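Local coordinates for protein HcgC (Methanococcus maripaludis S2, PDB 5O4J) that probably transfers a methyl group from S-adenosylmethionine to a carbon of a pyridinol, a step in building the cofactor of [Fe]-hydrogenase, at residues E41-G49 and S103-T113; L195-N204 and M227-V238. All blocks are in the same frame, centred on the assembly; numbering follows the deposited sequence.

Interaction 1 (E41-G49 and S103-T113); sequences EFKQAIVFG and SINPDLVIDLT. With SAH (S-adenosyl-L-homocysteine), chain E; PJL ((3~{E})-3-[(~{E})-3-oxidanylprop-2-enoyl]iminopropanoic acid), chain H.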
loop_
_atom_site.group_PDB
_atom_site.type_symbol
_atom_site.label_atom_id
_atom_site.label_comp_id
_atom_site.label_asym_id
_atom_site.label_seq_id
_atom_site.Cartn_x
_atom_site.Cartn_y
_atom_site.Cartn_z
ATOM N N GLU A 41 -24.862 -37.336 -8.643
ATOM C CA GLU A 41 -25.013 -37.412 -10.085
ATOM C C GLU A 41 -26.335 -36.778 -10.493
ATOM O O GLU A 41 -27.332 -36.853 -9.767
ATOM C CB GLU A 41 -24.937 -38.870 -10.546
ATOM C CG GLU A 41 -23.535 -39.453 -10.417
ATOM C CD GLU A 41 -23.475 -40.940 -10.704
ATOM O OE1 GLU A 41 -24.525 -41.543 -10.997
ATOM O OE2 GLU A 41 -22.367 -41.507 -10.643
ATOM N N PHE A 42 -26.329 -36.146 -11.664
ATOM C CA PHE A 42 -27.459 -35.360 -12.131
ATOM C C PHE A 42 -27.758 -35.714 -13.580
ATOM O O PHE A 42 -26.856 -36.046 -14.354
ATOM C CB PHE A 42 -27.175 -33.851 -12.019
ATOM C CG PHE A 42 -26.902 -33.385 -10.615
ATOM C CD1 PHE A 42 -27.939 -32.982 -9.783
ATOM C CD2 PHE A 42 -25.613 -33.366 -10.122
ATOM C CE1 PHE A 42 -27.682 -32.562 -8.485
ATOM C CE2 PHE A 42 -25.351 -32.948 -8.828
ATOM C CZ PHE A 42 -26.379 -32.539 -8.011
ATOM N N LYS A 43 -29.037 -35.613 -13.946
ATOM C CA LYS A 43 -29.444 -35.894 -15.316
ATOM C C LYS A 43 -29.192 -34.703 -16.224
ATOM O O LYS A 43 -28.783 -34.873 -17.379
ATOM C CB LYS A 43 -30.926 -36.280 -15.353
ATOM C CG LYS A 43 -31.199 -37.697 -14.870
ATOM C CD LYS A 43 -32.692 -37.958 -14.713
ATOM C CE LYS A 43 -32.977 -39.428 -14.438
ATOM N NZ LYS A 43 -32.485 -39.860 -13.098
ATOM N N GLN A 44 -29.425 -33.490 -15.725
ATOM C CA GLN A 44 -29.311 -32.302 -16.561
ATOM C C GLN A 44 -28.896 -31.110 -15.717
ATOM O O GLN A 44 -29.626 -30.697 -14.811
ATOM C CB GLN A 44 -30.633 -32.021 -17.266
ATOM C CG GLN A 44 -30.598 -30.811 -18.177
ATOM C CD GLN A 44 -31.949 -30.516 -18.775
ATOM O OE1 GLN A 44 -32.825 -29.971 -18.111
ATOM N NE2 GLN A 44 -32.135 -30.903 -20.030
ATOM N N ALA A 45 -27.736 -30.549 -16.032
ATOM C CA ALA A 45 -27.237 -29.357 -15.369
ATOM C C ALA A 45 -27.337 -28.182 -16.326
ATOM O O ALA A 45 -26.986 -28.301 -17.503
ATOM C CB ALA A 45 -25.788 -29.538 -14.917
ATOM N N ILE A 46 -27.831 -27.055 -15.825
ATOM C CA ILE A 46 -27.862 -25.809 -16.581
ATOM C C ILE A 46 -27.008 -24.788 -15.845
ATOM O O ILE A 46 -27.203 -24.549 -14.648
ATOM C CB ILE A 46 -29.298 -25.299 -16.790
ATOM C CG1 ILE A 46 -30.024 -26.264 -17.731
ATOM C CG2 ILE A 46 -29.285 -23.875 -17.362
ATOM C CD1 ILE A 46 -31.379 -25.802 -18.223
ATOM N N VAL A 47 -26.049 -24.212 -16.562
ATOM C CA VAL A 47 -25.122 -23.224 -16.031
ATOM C C VAL A 47 -25.375 -21.916 -16.767
ATOM O O VAL A 47 -25.265 -21.865 -18.000
ATOM C CB VAL A 47 -23.665 -23.675 -16.204
ATOM C CG1 VAL A 47 -22.701 -22.618 -15.674
ATOM C CG2 VAL A 47 -23.447 -25.017 -15.525
ATOM N N PHE A 48 -25.715 -20.867 -16.018
ATOM C CA PHE A 48 -25.913 -19.536 -16.582
ATOM C C PHE A 48 -24.614 -18.746 -16.474
ATOM O O PHE A 48 -24.055 -18.605 -15.379
ATOM C CB PHE A 48 -27.039 -18.790 -15.863
ATOM C CG PHE A 48 -28.401 -19.368 -16.093
ATOM C CD1 PHE A 48 -29.159 -18.983 -17.181
ATOM C CD2 PHE A 48 -28.930 -20.289 -15.205
ATOM C CE1 PHE A 48 -30.415 -19.515 -17.394
ATOM C CE2 PHE A 48 -30.187 -20.820 -15.412
ATOM C CZ PHE A 48 -30.929 -20.431 -16.501
ATOM N N GLY A 49 -24.138 -18.230 -17.609
ATOM C CA GLY A 49 -22.956 -17.393 -17.642
ATOM C C GLY A 49 -21.723 -18.128 -18.124
ATOM O O GLY A 49 -21.062 -18.820 -17.350
ATOM N N SER A 103 -37.952 -30.709 -22.799
ATOM C CA SER A 103 -36.548 -31.097 -22.761
ATOM C C SER A 103 -35.746 -30.375 -21.685
ATOM O O SER A 103 -34.639 -30.823 -21.366
ATOM C CB SER A 103 -35.908 -30.825 -24.123
ATOM O OG SER A 103 -35.895 -29.432 -24.395
ATOM N N ILE A 104 -36.253 -29.277 -21.130
ATOM C CA ILE A 104 -35.523 -28.498 -20.133
ATOM C C ILE A 104 -36.184 -28.726 -18.780
ATOM O O ILE A 104 -37.290 -28.238 -18.524
ATOM C CB ILE A 104 -35.473 -27.007 -20.492
ATOM C CG1 ILE A 104 -34.682 -26.803 -21.794
ATOM C CG2 ILE A 104 -34.864 -26.191 -19.347
ATOM C CD1 ILE A 104 -33.255 -27.350 -21.763
ATOM N N ASN A 105 -35.499 -29.461 -17.915
ATOM C CA ASN A 105 -35.965 -29.727 -16.560
ATOM C C ASN A 105 -34.753 -30.075 -15.708
ATOM O O ASN A 105 -34.606 -31.222 -15.269
ATOM C CB ASN A 105 -36.984 -30.866 -16.536
ATOM C CG ASN A 105 -37.607 -31.055 -15.170
ATOM O OD1 ASN A 105 -37.650 -30.126 -14.364
ATOM N ND2 ASN A 105 -38.079 -32.265 -14.894
ATOM N N PRO A 106 -33.862 -29.117 -15.461
ATOM C CA PRO A 106 -32.585 -29.446 -14.816
ATOM C C PRO A 106 -32.763 -29.831 -13.356
ATOM O O PRO A 106 -33.595 -29.267 -12.640
ATOM C CB PRO A 106 -31.783 -28.149 -14.952
ATOM C CG PRO A 106 -32.822 -27.080 -15.007
ATOM C CD PRO A 106 -33.978 -27.680 -15.761
ATOM N N ASP A 107 -31.971 -30.809 -12.916
ATOM C CA ASP A 107 -31.877 -31.109 -11.496
ATOM C C ASP A 107 -30.680 -30.431 -10.840
ATOM O O ASP A 107 -30.547 -30.493 -9.614
ATOM C CB ASP A 107 -31.859 -32.632 -11.256
ATOM C CG ASP A 107 -30.894 -33.380 -12.160
ATOM O OD1 ASP A 107 -30.260 -32.766 -13.039
ATOM O OD2 ASP A 107 -30.810 -34.616 -12.005
ATOM N N LEU A 108 -29.833 -29.760 -11.620
ATOM C CA LEU A 108 -28.760 -28.920 -11.098
ATOM C C LEU A 108 -28.778 -27.601 -11.856
ATOM O O LEU A 108 -28.697 -27.591 -13.087
ATOM C CB LEU A 108 -27.397 -29.599 -11.239
ATOM C CG LEU A 108 -26.157 -28.748 -10.937
ATOM C CD1 LEU A 108 -26.146 -28.246 -9.497
ATOM C CD2 LEU A 108 -24.886 -29.525 -11.255
ATOM N N VAL A 109 -28.883 -26.497 -11.130
ATOM C CA VAL A 109 -28.841 -25.162 -11.717
ATOM C C VAL A 109 -27.712 -24.398 -11.042
ATOM O O VAL A 109 -27.602 -24.398 -9.813
ATOM C CB VAL A 109 -30.185 -24.422 -11.561
ATOM C CG1 VAL A 109 -30.096 -22.991 -12.088
ATOM C CG2 VAL A 109 -31.303 -25.176 -12.282
ATOM N N ILE A 110 -26.863 -23.765 -11.844
ATOM C CA ILE A 110 -25.776 -22.943 -11.334
ATOM C C ILE A 110 -25.878 -21.598 -12.032
ATOM O O ILE A 110 -25.810 -21.534 -13.265
ATOM C CB ILE A 110 -24.393 -23.573 -11.572
ATOM C CG1 ILE A 110 -24.347 -24.969 -10.931
ATOM C CG2 ILE A 110 -23.299 -22.674 -11.010
ATOM C CD1 ILE A 110 -23.032 -25.701 -11.110
ATOM N N ASP A 111 -26.030 -20.532 -11.250
ATOM C CA ASP A 111 -26.049 -19.171 -11.778
ATOM C C ASP A 111 -24.701 -18.526 -11.502
ATOM O O ASP A 111 -24.368 -18.235 -10.351
ATOM C CB ASP A 111 -27.154 -18.329 -11.155
ATOM C CG ASP A 111 -26.968 -16.850 -11.447
ATOM O OD1 ASP A 111 -26.523 -16.518 -12.570
ATOM O OD2 ASP A 111 -27.221 -16.022 -10.549
ATOM N N LEU A 112 -23.938 -18.282 -12.565
ATOM C CA LEU A 112 -22.638 -17.638 -12.481
ATOM C C LEU A 112 -22.661 -16.213 -13.018
ATOM O O LEU A 112 -21.590 -15.624 -13.230
ATOM C CB LEU A 112 -21.605 -18.461 -13.259
ATOM C CG LEU A 112 -21.475 -19.924 -12.835
ATOM C CD1 LEU A 112 -20.542 -20.681 -13.765
ATOM C CD2 LEU A 112 -20.974 -20.012 -11.409
ATOM N N THR A 113 -23.848 -15.636 -13.240
ATOM C CA THR A 113 -23.912 -14.376 -13.974
ATOM C C THR A 113 -23.554 -13.178 -13.106
ATOM O O THR A 113 -23.103 -12.157 -13.631
ATOM C CB THR A 113 -25.295 -14.172 -14.603
ATOM O OG1 THR A 113 -26.312 -14.123 -13.593
ATOM C CG2 THR A 113 -25.601 -15.285 -15.584
HETATM N N SAH E . -18.843 -14.398 -12.112
HETATM C CA SAH E . -18.216 -14.694 -13.435
HETATM C CB SAH E . -18.395 -13.494 -14.364
HETATM C CG SAH E . -19.810 -13.434 -14.936
HETATM S SD SAH E . -19.991 -12.130 -16.127
HETATM C C SAH E . -16.748 -14.982 -13.305
HETATM O O SAH E . -16.088 -15.222 -14.346
HETATM O OXT SAH E . -16.253 -14.955 -12.170
HETATM C "C5'" SAH E . -21.658 -12.371 -16.663
HETATM C "C4'" SAH E . -21.809 -13.503 -17.673
HETATM O "O4'" SAH E . -23.176 -13.933 -17.670
HETATM C "C3'" SAH E . -21.530 -13.031 -19.086
HETATM O "O3'" SAH E . -21.051 -14.108 -19.909
HETATM C "C2'" SAH E . -22.893 -12.548 -19.521
HETATM O "O2'" SAH E . -23.068 -12.463 -20.939
HETATM C "C1'" SAH E . -23.796 -13.596 -18.914
HETATM N N9 SAH E . -25.150 -13.114 -18.601
HETATM C C8 SAH E . -25.486 -11.907 -18.093
HETATM N N7 SAH E . -26.829 -11.849 -17.906
HETATM C C5 SAH E . -27.339 -13.039 -18.280
HETATM C C6 SAH E . -28.680 -13.652 -18.329
HETATM N N6 SAH E . -29.763 -12.948 -17.930
HETATM N N1 SAH E . -28.775 -14.916 -18.787
HETATM C C2 SAH E . -27.706 -15.627 -19.176
HETATM N N3 SAH E . -26.455 -15.136 -19.165
HETATM C C4 SAH E . -26.229 -13.871 -18.732
HETATM O O14 PJL H . -15.976 -10.052 -14.248
HETATM C C12 PJL H . -15.619 -9.420 -13.207
HETATM O O13 PJL H . -14.636 -9.724 -12.504
HETATM C C10 PJL H . -16.369 -8.206 -12.703
HETATM C C4 PJL H . -17.858 -8.296 -12.909
HETATM N N5 PJL H . -18.395 -7.969 -14.001
HETATM C C6 PJL H . -19.724 -8.017 -14.220
HETATM O O8 PJL H . -20.257 -7.261 -15.019
HETATM C C7 PJL H . -20.598 -8.974 -13.497
HETATM C C2 PJL H . -20.109 -9.806 -12.582
HETATM O O1 PJL H . -20.849 -10.659 -11.912
#

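Interaction 2 (L195-N204 and M227-V238); sequences LDSVLYTIPN and MSAITVSSIDHV. With 9KH (6-carboxy methyl-4-hydroxy-2-pyridinol), chain K.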
loop_
_atom_site.group_PDB
_atom_site.type_symbol
_atom_site.label_atom_id
_atom_site.label_comp_id
_atom_site.label_asym_id
_atom_site.label_seq_id
_atom_site.Cartn_x
_atom_site.Cartn_y
_atom_site.Cartn_z
ATOM N N LEU A 195 11.744 -5.361 -5.378
ATOM C CA LEU A 195 12.937 -6.192 -5.465
ATOM C C LEU A 195 14.155 -5.343 -5.813
ATOM O O LEU A 195 14.074 -4.405 -6.614
ATOM C CB LEU A 195 12.758 -7.285 -6.519
ATOM C CG LEU A 195 11.707 -8.357 -6.246
ATOM C CD1 LEU A 195 11.521 -9.214 -7.497
ATOM C CD2 LEU A 195 12.076 -9.218 -5.033
ATOM N N ASP A 196 15.298 -5.675 -5.212
ATOM C CA ASP A 196 16.514 -4.936 -5.510
ATOM C C ASP A 196 16.798 -4.953 -7.002
ATOM O O ASP A 196 16.714 -5.998 -7.654
ATOM C CB ASP A 196 17.712 -5.530 -4.767
ATOM C CG ASP A 196 18.979 -4.760 -5.032
ATOM O OD1 ASP A 196 18.943 -3.529 -4.864
ATOM O OD2 ASP A 196 20.006 -5.367 -5.404
ATOM N N SER A 197 17.143 -3.778 -7.532
ATOM C CA SER A 197 17.608 -3.519 -8.898
ATOM C C SER A 197 16.468 -3.363 -9.906
ATOM O O SER A 197 16.751 -3.069 -11.068
ATOM C CB SER A 197 18.566 -4.596 -9.422
ATOM O OG SER A 197 17.874 -5.673 -10.020
ATOM N N VAL A 198 15.206 -3.550 -9.522
ATOM C CA VAL A 198 14.115 -3.320 -10.464
ATOM C C VAL A 198 13.988 -1.826 -10.721
ATOM O O VAL A 198 13.976 -1.019 -9.783
ATOM C CB VAL A 198 12.800 -3.911 -9.934
ATOM C CG1 VAL A 198 11.613 -3.484 -10.820
ATOM C CG2 VAL A 198 12.904 -5.432 -9.856
ATOM N N LEU A 199 13.924 -1.455 -12.007
ATOM C CA LEU A 199 13.652 -0.081 -12.421
ATOM C C LEU A 199 12.154 0.184 -12.481
ATOM O O LEU A 199 11.662 1.175 -11.936
ATOM C CB LEU A 199 14.263 0.177 -13.793
ATOM C CG LEU A 199 15.783 0.255 -13.911
ATOM C CD1 LEU A 199 16.428 -1.074 -13.585
ATOM C CD2 LEU A 199 16.175 0.668 -15.323
ATOM N N TYR A 200 11.422 -0.666 -13.187
ATOM C CA TYR A 200 9.971 -0.532 -13.222
ATOM C C TYR A 200 9.378 -1.881 -13.584
ATOM O O TYR A 200 10.078 -2.777 -14.063
ATOM C CB TYR A 200 9.519 0.569 -14.193
ATOM C CG TYR A 200 9.802 0.330 -15.671
ATOM C CD1 TYR A 200 8.936 -0.427 -16.455
ATOM C CD2 TYR A 200 10.911 0.883 -16.280
ATOM C CE1 TYR A 200 9.182 -0.640 -17.809
ATOM C CE2 TYR A 200 11.172 0.674 -17.635
ATOM C CZ TYR A 200 10.301 -0.083 -18.388
ATOM O OH TYR A 200 10.538 -0.283 -19.722
ATOM N N THR A 201 8.075 -2.011 -13.322
ATOM C CA THR A 201 7.356 -3.279 -13.388
ATOM C C THR A 201 6.055 -3.067 -14.147
ATOM O O THR A 201 5.219 -2.255 -13.734
ATOM C CB THR A 201 7.072 -3.826 -11.985
ATOM O OG1 THR A 201 8.292 -3.934 -11.245
ATOM C CG2 THR A 201 6.413 -5.206 -12.056
ATOM N N ILE A 202 5.879 -3.806 -15.234
ATOM C CA ILE A 202 4.750 -3.633 -16.143
ATOM C C ILE A 202 3.742 -4.747 -15.890
ATOM O O ILE A 202 4.066 -5.919 -16.139
ATOM C CB ILE A 202 5.193 -3.652 -17.613
ATOM C CG1 ILE A 202 6.123 -2.480 -17.922
ATOM C CG2 ILE A 202 3.983 -3.698 -18.543
ATOM C CD1 ILE A 202 5.462 -1.117 -17.884
ATOM N N PRO A 203 2.509 -4.432 -15.493
ATOM C CA PRO A 203 1.430 -5.419 -15.605
ATOM C C PRO A 203 0.920 -5.427 -17.035
ATOM O O PRO A 203 0.544 -4.384 -17.573
ATOM C CB PRO A 203 0.372 -4.899 -14.634
ATOM C CG PRO A 203 0.563 -3.399 -14.645
ATOM C CD PRO A 203 2.008 -3.129 -15.019
ATOM N N ASN A 204 0.938 -6.596 -17.664
ATOM C CA ASN A 204 0.527 -6.696 -19.063
ATOM C C ASN A 204 -0.989 -6.827 -19.129
ATOM O O ASN A 204 -1.550 -7.848 -19.534
ATOM C CB ASN A 204 1.237 -7.849 -19.736
ATOM C CG ASN A 204 2.683 -7.545 -19.956
ATOM O OD1 ASN A 204 3.016 -6.487 -20.486
ATOM N ND2 ASN A 204 3.563 -8.438 -19.506
ATOM N N MET A 227 -0.230 -14.332 -22.885
ATOM C CA MET A 227 0.783 -13.296 -22.748
ATOM C C MET A 227 1.284 -13.324 -21.312
ATOM O O MET A 227 0.501 -13.559 -20.387
ATOM C CB MET A 227 0.212 -11.910 -23.088
ATOM C CG MET A 227 1.124 -10.731 -22.778
ATOM S SD MET A 227 2.722 -10.847 -23.605
ATOM C CE MET A 227 3.565 -9.413 -22.936
ATOM N N SER A 228 2.585 -13.089 -21.137
ATOM C CA SER A 228 3.171 -13.001 -19.808
ATOM C C SER A 228 2.375 -12.021 -18.958
ATOM O O SER A 228 2.032 -10.928 -19.409
ATOM C CB SER A 228 4.626 -12.523 -19.888
ATOM O OG SER A 228 5.461 -13.470 -20.522
ATOM N N ALA A 229 2.109 -12.401 -17.705
ATOM C CA ALA A 229 1.372 -11.507 -16.819
ATOM C C ALA A 229 2.160 -10.233 -16.532
ATOM O O ALA A 229 1.576 -9.148 -16.428
ATOM C CB ALA A 229 1.004 -12.211 -15.512
ATOM N N ILE A 230 3.477 -10.338 -16.387
ATOM C CA ILE A 230 4.305 -9.220 -15.943
ATOM C C ILE A 230 5.600 -9.179 -16.732
ATOM O O ILE A 230 6.205 -10.214 -17.011
ATOM C CB ILE A 230 4.611 -9.306 -14.434
ATOM C CG1 ILE A 230 3.307 -9.156 -13.645
ATOM C CG2 ILE A 230 5.579 -8.205 -14.013
ATOM C CD1 ILE A 230 3.431 -9.363 -12.152
ATOM N N THR A 231 6.036 -7.967 -17.057
ATOM C CA THR A 231 7.344 -7.712 -17.645
ATOM C C THR A 231 8.108 -6.755 -16.737
ATOM O O THR A 231 7.556 -5.747 -16.287
ATOM C CB THR A 231 7.192 -7.138 -19.053
ATOM O OG1 THR A 231 6.486 -8.083 -19.862
ATOM C CG2 THR A 231 8.549 -6.840 -19.681
ATOM N N VAL A 232 9.362 -7.089 -16.439
ATOM C CA VAL A 232 10.153 -6.335 -15.478
ATOM C C VAL A 232 11.411 -5.810 -16.150
ATOM O O VAL A 232 12.039 -6.514 -16.951
ATOM C CB VAL A 232 10.529 -7.195 -14.253
ATOM C CG1 VAL A 232 11.110 -6.297 -13.175
ATOM C CG2 VAL A 232 9.329 -7.964 -13.742
ATOM N N SER A 233 11.794 -4.591 -15.784
ATOM C CA SER A 233 13.069 -3.986 -16.161
ATOM C C SER A 233 13.934 -3.894 -14.906
ATOM O O SER A 233 13.509 -3.318 -13.897
ATOM C CB SER A 233 12.847 -2.605 -16.781
ATOM O OG SER A 233 14.072 -1.991 -17.153
ATOM N N SER A 234 15.129 -4.489 -14.946
ATOM C CA SER A 234 15.977 -4.542 -13.763
ATOM C C SER A 234 17.451 -4.625 -14.156
ATOM O O SER A 234 17.804 -5.030 -15.267
ATOM C CB SER A 234 15.613 -5.739 -12.876
ATOM O OG SER A 234 15.908 -6.964 -13.522
ATOM N N ILE A 235 18.318 -4.276 -13.202
ATOM C CA ILE A 235 19.751 -4.430 -13.430
ATOM C C ILE A 235 20.163 -5.878 -13.243
ATOM O O ILE A 235 20.982 -6.403 -14.004
ATOM C CB ILE A 235 20.559 -3.519 -12.490
ATOM C CG1 ILE A 235 20.059 -2.073 -12.535
ATOM C CG2 ILE A 235 22.060 -3.604 -12.824
ATOM C CD1 ILE A 235 20.104 -1.430 -13.900
ATOM N N ASP A 236 19.623 -6.531 -12.220
ATOM C CA ASP A 236 20.006 -7.875 -11.825
ATOM C C ASP A 236 18.889 -8.865 -12.120
ATOM O O ASP A 236 17.747 -8.499 -12.416
ATOM C CB ASP A 236 20.377 -7.907 -10.340
ATOM C CG ASP A 236 21.565 -7.020 -10.022
ATOM O OD1 ASP A 236 22.444 -6.866 -10.896
ATOM O OD2 ASP A 236 21.621 -6.480 -8.902
ATOM N N HIS A 237 19.230 -10.145 -12.015
ATOM C CA HIS A 237 18.255 -11.190 -12.272
ATOM C C HIS A 237 17.141 -11.140 -11.236
ATOM O O HIS A 237 17.398 -11.074 -10.030
ATOM C CB HIS A 237 18.928 -12.562 -12.263
ATOM C CG HIS A 237 19.894 -12.755 -13.387
ATOM N ND1 HIS A 237 19.505 -13.168 -14.643
ATOM C CD2 HIS A 237 21.241 -12.614 -13.437
ATOM C CE1 HIS A 237 20.568 -13.249 -15.425
ATOM N NE2 HIS A 237 21.633 -12.922 -14.717
ATOM N N VAL A 238 15.902 -11.201 -11.722
ATOM C CA VAL A 238 14.712 -11.234 -10.876
ATOM C C VAL A 238 13.765 -12.353 -11.273
ATOM O O VAL A 238 12.723 -12.522 -10.642
ATOM C CB VAL A 238 13.981 -9.874 -10.901
ATOM C CG1 VAL A 238 14.834 -8.796 -10.240
ATOM C CG2 VAL A 238 13.625 -9.464 -12.326
HETATM C C2 9KH K . 17.784 4.661 -17.991
HETATM C C3 9KH K . 16.504 4.616 -17.465
HETATM C C4 9KH K . 15.692 3.531 -17.735
HETATM C C6 9KH K . 17.383 2.537 -19.023
HETATM O O1 9KH K . 18.584 5.729 -17.730
HETATM N N5 9KH K . 16.137 2.516 -18.495
HETATM C C7 9KH K . 18.231 3.613 -18.783
HETATM O O8 9KH K . 17.791 1.492 -19.789
HETATM C C9 9KH K . 16.001 5.745 -16.603
HETATM C C10 9KH K . 14.300 3.468 -17.159
HETATM C C12 9KH K . 13.339 4.350 -17.920
HETATM O O13 9KH K . 12.404 4.837 -17.263
HETATM O O14 9KH K . 13.490 4.538 -19.150
#

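Interaction 1 (E41-G49 and S103-T113)
The Phe42 ring lays one face over Leu108, whose CB sits 4.0 Å from the ring centroid in a CH-pi contact, with the Asp107 carboxylate perpendicular at its edge. The Phe48 ring meets Val109 CG1 and C2 of the S-adenosylhomocysteine adenine at its edge. These are neighbouring parallel strands of a Rossmann-like sheet, 44-48 beside 108-111, opening at their C-terminal ends onto the S-adenosylhomocysteine: Ile46 N and Phe48 N give to Leu108 O and Ile110 O, and Ile46 O and Phe48 O accept Ile110 N and Leu112 N. Asp107 turns its carboxylate back between its own N and carbonyl carbon (chi1 47°), where OD2 takes Lys43 N on its syn lone pair and OD1 takes Gln44 N. In Gln44, CG anti to the backbone N carries the extended chain to the 103-105 loop, NE2 giving to Ser103 O at 2.8 Å and to Glu67, OE1 accepting Asn105 N at 2.7 Å. At Gly49 a CB would run into Phe48 O and crowd Thr113 CG2; without one, Gly49 CA comes 3.5 Å from SAH O4'. Asp111 OD1 closes an Asx turn, taking Thr113 N from above the carboxylate plane and Thr113 OG1, at 2.6 Å, on the syn lone pair.

Interaction 2 (L195-N204 and M227-V238)
Ser233 N gives a nearly straight bond to Tyr200 O, but Ser233 O answers two residues: Leu199 N at 2.7 Å and, weakly, Tyr200 N. This is a classic beta bulge in an antiparallel pair, 198-203 against 230-234. Leu199 sends CD2 to within 3.7 Å of N5 of the bound pyridinol, while its CD1 packs on Ile235 CD1. Tyr200 CG sits between the backbone N and the carbonyl carbon (chi1 66°), which lays the ring's face over Ser233 CB; its hydroxyl is hydrogen-bonded to Glu209 of the second subunit. On the face bearing Val198, CG1 of Val198 and CG1 of Val232 touch at 3.7 Å. One end is fastened by Ser197, whose O accepts Ile235 N and whose OG accepts Asp236 N and gives to Asp196 O. At the far end Asn204 N bonds to Ala229 O, and ND2 serves two acceptors, Ser228 O from above the carbonyl plane and Thr231 OG1 at 174°. A leucine in its place would probably leave both without their shared donor and put an apolar branch against them. The Met227 methyl lies over one face of the amide, CE 3.6 Å from Asn204 CG. Further out, helices 177-193 and 239-251 pack on the face with Ile230, and strand 10-13 pairs with the other edge of 230-234, where Ile230 N is bonded to Ser14 OG.

Overall arrangement
Interaction 1 comes first along the chain and closes before interaction 2 opens. Their centres are 44 Å apart, on opposite sides of the chain's centre, with nearest atoms about 22 Å from each other. They belong to separate sheets: interaction 1 joins two central strands of the mixed seven-strand sheet, whereas interaction 2 joins the last two strands of the antiparallel four-strand sheet. Helix 177-193 runs in sequence up to the second sheet and packs against it. Interaction 2 lies at the subunit interface, where the pyridinol beside Leu199 is also held by Ile115 and Thr179 of the second subunit; interaction 1, with Thr113, belongs to the corresponding site of its own chain, consistent with one completed by a partner's Leu199.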